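Local coordinates for amidohydrolase family protein (Acinetobacter baumannii, PDB 4I6K), which probably hydrolyses 2-pyrone-4,6-dicarboxylic acid, as a member of the amidohydrolase family folded as a beta/alpha barrel, at residues 81-84 and 85-89; 142-145 and 146-149. All blocks are in the same frame, centred on the assembly; numbering follows the deposited sequence.

How the contacts relate
Contacts 1 and 2 each lie within a single helix that links two neighbouring strands of the parallel barrel sheet, but they belong to different beta-alpha-beta units and do not touch: their centres are 22 Å apart. Contact 1 (81-89) covers the start of helix 83-91, between strands 69-73 and 96-100; contact 2 (142-149) covers the last turns of helix 137-148, between strands 119-125 and 152-156. Both are partly buried, with one side on the protein interior and a polar side outward. Neutral amides and an Asx turn dominate contact 1, whereas a salt bridge, a serine hydroxyl and an aromatic ring mark contact 2.

Contact 1: 81-84 and 85-89; sequences NNQA and MLNAI
Two torsions pair Gln83 with Asn87: the glutamine chain folds at chi2 (-62°), while Asn87 keeps CG beside its own backbone N, so the two amides meet across one turn of helix with their planes turned 68° apart. Asn87 ND2 gives a weak, bent hydrogen bond to Gln83 OE1 at 3.3 Å. At the other corner of the glutamine amide, NE2 passes 3.7 Å from Leu86 CD1, where the glutamine chain runs across the end of the leucine. Beneath them runs ordinary helix bonding: Leu86 N to Asn82 O, Asn87 N to Gln83 O and Ala88 N to Ala84 O.

Met85 leaves the helix on another side. Its chain runs straight out through SD and turns only at chi3 (62°), which carries CE back alongside Asn82 to stop 3.8 Å from Asn82 OD1. The amide it meets is held from beyond the helix, since Asn82 ND2 donates to Val101 O.

This is the N-terminal start of helix 83-91, with the two residues that lead into it; the helix is the crossover between strands 69-73 and 96-100 of the amidohydrolase barrel. Asn82 sits at the N-cap position but makes no capping bond with its side chain. The residue before it does the turning: Asn81 OD1 accepts from Gln83 N at 3.1 Å, closing an Asx turn. A water takes the N-H of Met85, at 3.1 Å from Met85 N, and reaches back weakly to Asn81 O. On the buried side, Met85 rests on Leu72 and Ile119 and Leu86 also reaches Ile119, while the Met85 side chain lies about 10 Å from the bound citric acid.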
loop_
_atom_site.group_PDB
_atom_site.type_symbol
_atom_site.label_atom_id
_atom_site.label_comp_id
_atom_site.label_asym_id
_atom_site.label_seq_id
_atom_site.Cartn_x
_atom_site.Cartn_y
_atom_site.Cartn_z
ATOM N N ASN A 81 -15.414 -7.511 -1.771
ATOM C CA ASN A 81 -16.475 -6.700 -1.182
ATOM C C ASN A 81 -15.874 -5.472 -0.537
ATOM O O ASN A 81 -15.360 -5.554 0.569
ATOM C CB ASN A 81 -17.254 -7.488 -0.137
ATOM C CG ASN A 81 -18.448 -6.719 0.391
ATOM O OD1 ASN A 81 -18.526 -5.496 0.245
ATOM N ND2 ASN A 81 -19.391 -7.431 1.003
ATOM N N ASN A 82 -15.921 -4.344 -1.239
ATOM C CA ASN A 82 -15.264 -3.119 -0.784
ATOM C C ASN A 82 -16.154 -2.219 0.084
ATOM O O ASN A 82 -15.781 -1.099 0.429
ATOM C CB ASN A 82 -14.739 -2.338 -1.985
ATOM C CG ASN A 82 -13.640 -3.085 -2.730
ATOM O OD1 ASN A 82 -12.494 -3.132 -2.282
ATOM N ND2 ASN A 82 -13.985 -3.664 -3.876
ATOM N N GLN A 83 -17.306 -2.707 0.501
ATOM C CA GLN A 83 -18.272 -1.864 1.188
ATOM C C GLN A 83 -17.856 -1.226 2.505
ATOM O O GLN A 83 -18.161 -0.072 2.738
ATOM C CB GLN A 83 -19.569 -2.630 1.410
ATOM C CG GLN A 83 -20.484 -2.587 0.229
ATOM C CD GLN A 83 -20.915 -1.194 -0.107
ATOM O OE1 GLN A 83 -21.333 -0.437 0.755
ATOM N NE2 GLN A 83 -20.823 -0.846 -1.370
ATOM N N ALA A 84 -17.175 -1.954 3.372
ATOM C CA ALA A 84 -16.733 -1.335 4.630
ATOM C C ALA A 84 -15.881 -0.094 4.363
ATOM O O ALA A 84 -16.116 0.973 4.935
ATOM C CB ALA A 84 -15.973 -2.326 5.480
ATOM N N MET A 85 -14.894 -0.246 3.482
ATOM C CA MET A 85 -14.037 0.862 3.072
ATOM C C MET A 85 -14.809 2.001 2.391
ATOM O O MET A 85 -14.564 3.183 2.660
ATOM C CB MET A 85 -12.938 0.362 2.129
ATOM C CG MET A 85 -11.998 1.462 1.679
ATOM S SD MET A 85 -10.691 0.872 0.602
ATOM C CE MET A 85 -11.655 0.257 -0.771
ATOM N N LEU A 86 -15.716 1.643 1.484
ATOM C CA LEU A 86 -16.546 2.642 0.811
ATOM C C LEU A 86 -17.377 3.496 1.786
ATOM O O LEU A 86 -17.476 4.719 1.622
ATOM C CB LEU A 86 -17.444 1.970 -0.226
ATOM C CG LEU A 86 -16.685 1.509 -1.478
ATOM C CD1 LEU A 86 -17.586 0.689 -2.385
ATOM C CD2 LEU A 86 -16.098 2.715 -2.233
ATOM N N ASN A 87 -17.957 2.854 2.799
ATOM C CA ASN A 87 -18.730 3.576 3.817
ATOM C C ASN A 87 -17.876 4.512 4.668
ATOM O O ASN A 87 -18.301 5.618 5.014
ATOM C CB ASN A 87 -19.506 2.598 4.703
ATOM C CG ASN A 87 -20.641 1.914 3.957
ATOM O OD1 ASN A 87 -21.566 2.571 3.477
ATOM N ND2 ASN A 87 -20.572 0.592 3.850
ATOM N N ALA A 88 -16.660 4.070 4.976
ATOM C CA ALA A 88 -15.745 4.855 5.790
ATOM C C ALA A 88 -15.333 6.120 5.058
ATOM O O ALA A 88 -15.255 7.195 5.662
ATOM C CB ALA A 88 -14.515 4.028 6.159
ATOM N N ILE A 89 -15.059 5.981 3.759
ATOM C CA ILE A 89 -14.664 7.112 2.921
ATOM C C ILE A 89 -15.767 8.150 2.909
ATOM O O ILE A 89 -15.524 9.322 3.192
ATOM C CB ILE A 89 -14.411 6.696 1.464
ATOM C CG1 ILE A 89 -13.329 5.621 1.378
ATOM C CG2 ILE A 89 -14.000 7.901 0.646
ATOM C CD1 ILE A 89 -11.956 6.151 1.613
HETATM O O HOH W 1 -14.080 -3.148 2.731
#

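Contact 2: 142-145 and 146-149; sequences FLRN and VESL
Val146 comes first, meeting Phe142 one turn back: its CG2 methyl sits over one face of the ring, 4.0 Å from the centroid of Phe142, in a CH-pi contact. With chi1 at -179°, CG1 of the valine is anti to its N, which leaves CG2 to turn back over the ring. The methyl is displaced toward the rim, so CE1 and CZ take the touch. Underneath, Val146 N donates to Phe142 O.

Glu147 follows, its N bonded to Leu143 O. An extended side chain runs beside that of Arg144 in the same direction and forms a salt bridge, Arg144 NH2 to Glu147 OE1 at 2.6 Å. The acceptor uses its syn lone pair, and it lies 22° out of the guanidinium plane. The carboxylate meets the edge of the guanidinium, with the two planes 43° apart. Glu147 OE2 accepts from Ser173 N, while Arg144 NH1 has a weak bond to Glu171 O; the pair thus ties this helix to the loop at 171-173, after helix 159-169.

Ser148 grips Arg144 O twice, through OG at 2.5 Å and through its own N at 3.0 Å, from opposite faces of the carbonyl plane. A water adds a third donor there and also donates to Glu147 OE1.

Leu149 comes last; helix 137-148 is the crossover from strand 119-125 to strand 152-156. Its N makes a weak bond to Asn145 O, and the leucine side chain packs on Phe108 and Leu111 of helix 108-115.

Three donors satisfy the Arg144 carbonyl, while Arg144 NH2 and the water on OE1, with Ser173 N on OE2, probably hold Glu147 as an anion.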
loop_
_atom_site.group_PDB
_atom_site.type_symbol
_atom_site.label_atom_id
_atom_site.label_comp_id
_atom_site.label_asym_id
_atom_site.label_seq_id
_atom_site.Cartn_x
_atom_site.Cartn_y
_atom_site.Cartn_z
ATOM N N PHE A 142 -8.655 -5.060 -18.555
ATOM C CA PHE A 142 -8.797 -4.482 -17.228
ATOM C C PHE A 142 -7.786 -3.360 -17.066
ATOM O O PHE A 142 -8.135 -2.232 -16.725
ATOM C CB PHE A 142 -8.529 -5.552 -16.173
ATOM C CG PHE A 142 -8.618 -5.046 -14.768
ATOM C CD1 PHE A 142 -7.519 -5.073 -13.941
ATOM C CD2 PHE A 142 -9.803 -4.535 -14.283
ATOM C CE1 PHE A 142 -7.606 -4.613 -12.654
ATOM C CE2 PHE A 142 -9.889 -4.073 -13.006
ATOM C CZ PHE A 142 -8.794 -4.110 -12.188
ATOM N N LEU A 143 -6.524 -3.684 -17.333
ATOM C CA LEU A 143 -5.426 -2.762 -17.082
ATOM C C LEU A 143 -5.491 -1.519 -17.932
ATOM O O LEU A 143 -5.195 -0.441 -17.450
ATOM C CB LEU A 143 -4.088 -3.456 -17.275
ATOM C CG LEU A 143 -3.789 -4.464 -16.175
ATOM C CD1 LEU A 143 -2.588 -5.289 -16.552
ATOM C CD2 LEU A 143 -3.580 -3.756 -14.827
ATOM N N ARG A 144 -5.869 -1.660 -19.201
ATOM C CA ARG A 144 -6.063 -0.480 -20.041
ATOM C C ARG A 144 -7.155 0.411 -19.458
ATOM O O ARG A 144 -7.087 1.639 -19.527
ATOM C CB ARG A 144 -6.390 -0.889 -21.473
ATOM C CG ARG A 144 -5.187 -1.429 -22.223
ATOM C CD ARG A 144 -4.050 -0.436 -22.174
ATOM N NE ARG A 144 -2.759 -1.031 -22.524
ATOM C CZ ARG A 144 -1.621 -0.343 -22.593
ATOM N NH1 ARG A 144 -0.475 -0.953 -22.911
ATOM N NH2 ARG A 144 -1.633 0.965 -22.346
ATOM N N ASN A 145 -8.160 -0.216 -18.857
ATOM C CA ASN A 145 -9.219 0.540 -18.197
ATOM C C ASN A 145 -8.733 1.348 -16.995
ATOM O O ASN A 145 -9.039 2.537 -16.881
ATOM C CB ASN A 145 -10.350 -0.388 -17.785
ATOM C CG ASN A 145 -11.224 -0.776 -18.947
ATOM O OD1 ASN A 145 -11.487 0.033 -19.841
ATOM N ND2 ASN A 145 -11.691 -2.014 -18.941
ATOM N N VAL A 146 -7.987 0.691 -16.104
ATOM C CA VAL A 146 -7.347 1.357 -14.972
ATOM C C VAL A 146 -6.475 2.528 -15.449
ATOM O O VAL A 146 -6.498 3.618 -14.878
ATOM C CB VAL A 146 -6.462 0.367 -14.129
ATOM C CG1 VAL A 146 -5.816 1.079 -12.920
ATOM C CG2 VAL A 146 -7.271 -0.806 -13.640
ATOM N N GLU A 147 -5.670 2.280 -16.474
ATOM C CA GLU A 147 -4.854 3.341 -17.062
ATOM C C GLU A 147 -5.718 4.554 -17.465
ATOM O O GLU A 147 -5.403 5.696 -17.130
ATOM C CB GLU A 147 -4.137 2.782 -18.273
ATOM C CG GLU A 147 -3.121 3.689 -18.910
ATOM C CD GLU A 147 -2.492 3.018 -20.111
ATOM O OE1 GLU A 147 -3.211 2.294 -20.831
ATOM O OE2 GLU A 147 -1.283 3.196 -20.333
ATOM N N SER A 148 -6.814 4.285 -18.171
ATOM C CA SER A 148 -7.743 5.320 -18.610
ATOM C C SER A 148 -8.301 6.122 -17.458
ATOM O O SER A 148 -8.603 7.301 -17.612
ATOM C CB SER A 148 -8.905 4.680 -19.358
ATOM O OG SER A 148 -8.406 3.655 -20.197
ATOM N N LEU A 149 -8.446 5.478 -16.308
ATOM C CA LEU A 149 -9.069 6.115 -15.156
ATOM C C LEU A 149 -8.078 6.891 -14.293
ATOM O O LEU A 149 -8.468 7.510 -13.298
ATOM C CB LEU A 149 -9.795 5.080 -14.306
ATOM C CG LEU A 149 -11.058 4.501 -14.946
ATOM C CD1 LEU A 149 -11.558 3.296 -14.147
ATOM C CD2 LEU A 149 -12.139 5.576 -15.055
HETATM O O HOH W 2 -5.730 2.830 -21.395
#